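Local coordinates for hypothetical protein EF0006 (Enterococcus faecalis, PDB 2GMQ), which is of unknown function but, as a plasmid-encoded member of the PrgU-like family, may take part in the enterococcal pheromone response, at residues Q52-E55 and E56-Q59. Sequence-based numbering, arbitrary orientation.
Sequences QITE and ENIQ
Thr54 and Asn57, with CA atoms 5.3 Å apart, are the ends of a type I turn: the chain runs extended through Ile53 and Thr54, then coils at Glu55 and Glu56. Thr54 O faces the amides that follow, receiving weak, strongly bent hydrogen bonds from Asn57 N and, at 2.9 Å, from Ile58 N.

The side chains of Thr54 and Asn57 cross at about a right angle, and each bonds to the other's backbone amide. Thr54 OG1 accepts from Asn57 N at 3.0 Å, a somewhat bent bond; the hydroxyl sits between its own backbone N and carbonyl carbon and faces into the turn. In return, Thr54 N donates to Asn57 OD1 over 2.8 Å. This bond is nearly linear at the hydrogen (167°). Its donor nevertheless lies well above the plane of the amide carbonyl, 48° out of it. Asn57 reaches it because its CG swings back over the turn (chi1 78°). Asn57 N is thus shared by two acceptors of Thr54, the hydroxyl and the carbonyl.

On the buried side, Ile53 and Ile58 close the same loop, Ile53 CG2 lying against Ile58 CG1 at 3.7 Å. Both side chains also pack on Tyr84 and Phe97, joining the connection between helix 41-50 and strand 63-68 to the antiparallel sheet. Gln52 points away from the turn, its OE1 hydrogen-bonded to Arg43 of that helix.

The reciprocal Thr-Asn bonds have the pattern of a capping box, and the isoleucines flanking them, five residues apart, that of a hydrophobic staple; the two together are familiar from helix N-termini, and here they shape a loop of the PrgU-like fold.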
ATOM      1  N   GLN A  52      12.389   6.690  20.536  1.00 23.11           N
ATOM      2  CA  GLN A  52      11.532   5.593  20.973  1.00 24.63           C
ATOM      3  C   GLN A  52      12.402   4.358  21.137  1.00 25.06           C
ATOM      4  O   GLN A  52      12.345   3.681  22.169  1.00 25.91           O
ATOM      5  CB  GLN A  52      10.388   5.394  19.997  1.00 24.90           C
ATOM      6  CG  GLN A  52       9.603   4.179  20.497  1.00 25.07           C
ATOM      7  CD  GLN A  52       8.316   4.032  19.779  1.00 25.32           C
ATOM      8  OE1 GLN A  52       8.196   4.423  18.653  1.00 24.11           O
ATOM      9  NE2 GLN A  52       7.324   3.456  20.464  1.00 26.64           N
ATOM     10  N   ILE A  53      13.275   4.115  20.166  1.00 24.58           N
ATOM     11  CA  ILE A  53      14.329   3.135  20.278  1.00 26.28           C
ATOM     12  C   ILE A  53      15.577   3.871  19.883  1.00 27.63           C
ATOM     13  O   ILE A  53      15.548   4.706  18.929  1.00 29.61           O
ATOM     14  CB  ILE A  53      14.137   1.926  19.340  1.00 27.77           C
ATOM     15  CG1 ILE A  53      12.769   1.269  19.622  1.00 26.64           C
ATOM     16  CG2 ILE A  53      15.237   0.828  19.568  1.00 27.28           C
ATOM     17  CD1 ILE A  53      12.422   0.175  18.643  1.00 26.67           C
ATOM     18  N   THR A  54      16.631   3.613  20.635  1.00 26.35           N
ATOM     19  CA  THR A  54      17.908   4.304  20.422  1.00 27.23           C
ATOM     20  C   THR A  54      19.043   3.335  20.538  1.00 28.09           C
ATOM     21  O   THR A  54      18.890   2.273  21.108  1.00 27.86           O
ATOM     22  CB  THR A  54      18.162   5.362  21.518  1.00 27.78           C
ATOM     23  OG1 THR A  54      18.278   4.713  22.799  1.00 28.93           O
ATOM     24  CG2 THR A  54      17.127   6.487  21.510  1.00 26.76           C
ATOM     25  N   GLU A  55      20.230   3.736  20.072  1.00 29.19           N
ATOM     26  CA  GLU A  55      21.408   2.905  20.234  1.00 30.29           C
ATOM     27  C   GLU A  55      21.638   2.574  21.705  1.00 29.48           C
ATOM     28  O   GLU A  55      21.977   1.412  22.006  1.00 28.31           O
ATOM     29  CB  GLU A  55      22.644   3.552  19.570  1.00 31.44           C
ATOM     30  CG  GLU A  55      23.310   2.566  18.541  1.00 38.65           C
ATOM     31  CD  GLU A  55      23.653   3.234  17.165  1.00 45.87           C
ATOM     32  OE1 GLU A  55      22.986   4.228  16.766  1.00 49.77           O
ATOM     33  OE2 GLU A  55      24.583   2.740  16.470  1.00 49.20           O
ATOM     34  N   GLU A  56      21.392   3.540  22.610  1.00 29.28           N
ATOM     35  CA  GLU A  56      21.647   3.283  24.028  0.50 29.40           C
ATOM     36  C   GLU A  56      20.622   2.345  24.674  1.00 29.99           C
ATOM     37  O   GLU A  56      20.987   1.556  25.553  1.00 30.31           O
ATOM     38  CB  GLU A  56      21.847   4.572  24.860  0.50 29.76           C
ATOM     39  CG  GLU A  56      22.087   4.309  26.375  0.50 30.38           C
ATOM     40  CD  GLU A  56      23.301   3.275  26.654  0.50 31.82           C
ATOM     41  OE1 GLU A  56      23.203   2.007  26.287  0.50 33.23           O
ATOM     42  OE2 GLU A  56      24.353   3.717  27.287  0.50 33.51           O
ATOM     43  N   ASN A  57      19.371   2.348  24.207  1.00 29.03           N
ATOM     44  CA  ASN A  57      18.356   1.555  24.883  1.00 28.53           C
ATOM     45  C   ASN A  57      17.943   0.261  24.161  1.00 27.61           C
ATOM     46  O   ASN A  57      17.144  -0.544  24.722  1.00 27.64           O
ATOM     47  CB  ASN A  57      17.107   2.420  25.204  1.00 29.06           C
ATOM     48  CG  ASN A  57      16.198   2.660  23.999  1.00 30.27           C
ATOM     49  OD1 ASN A  57      16.305   2.011  22.948  1.00 26.52           O
ATOM     50  ND2 ASN A  57      15.270   3.611  24.149  1.00 31.39           N
ATOM     51  N   ILE A  58      18.432   0.052  22.934  1.00 25.55           N
ATOM     52  CA  ILE A  58      17.789  -1.023  22.101  1.00 25.57           C
ATOM     53  C   ILE A  58      17.943  -2.386  22.796  1.00 24.54           C
ATOM     54  O   ILE A  58      17.024  -3.278  22.731  1.00 24.06           O
ATOM     55  CB  ILE A  58      18.336  -1.009  20.632  1.00 25.51           C
ATOM     56  CG1 ILE A  58      17.593  -2.054  19.785  1.00 26.58           C
ATOM     57  CG2 ILE A  58      19.868  -1.143  20.623  1.00 25.83           C
ATOM     58  CD1 ILE A  58      17.965  -2.105  18.265  1.00 26.98           C
ATOM     59  N   GLN A  59      19.068  -2.579  23.492  1.00 26.55           N
ATOM     60  CA  GLN A  59      19.346  -3.893  24.063  1.00 28.46           C
ATOM     61  C   GLN A  59      18.573  -4.162  25.362  1.00 28.91           C
ATOM     62  O   GLN A  59      18.684  -5.242  25.904  1.00 29.78           O
ATOM     63  CB  GLN A  59      20.861  -4.162  24.130  1.00 30.34           C
ATOM     64  CG  GLN A  59      21.417  -4.337  22.685  1.00 33.07           C
ATOM     65  CD  GLN A  59      22.736  -5.098  22.581  1.00 38.10           C
ATOM     66  OE1 GLN A  59      23.525  -5.164  23.526  1.00 38.50           O
ATOM     67  NE2 GLN A  59      23.002  -5.623  21.395  1.00 39.61           N
TER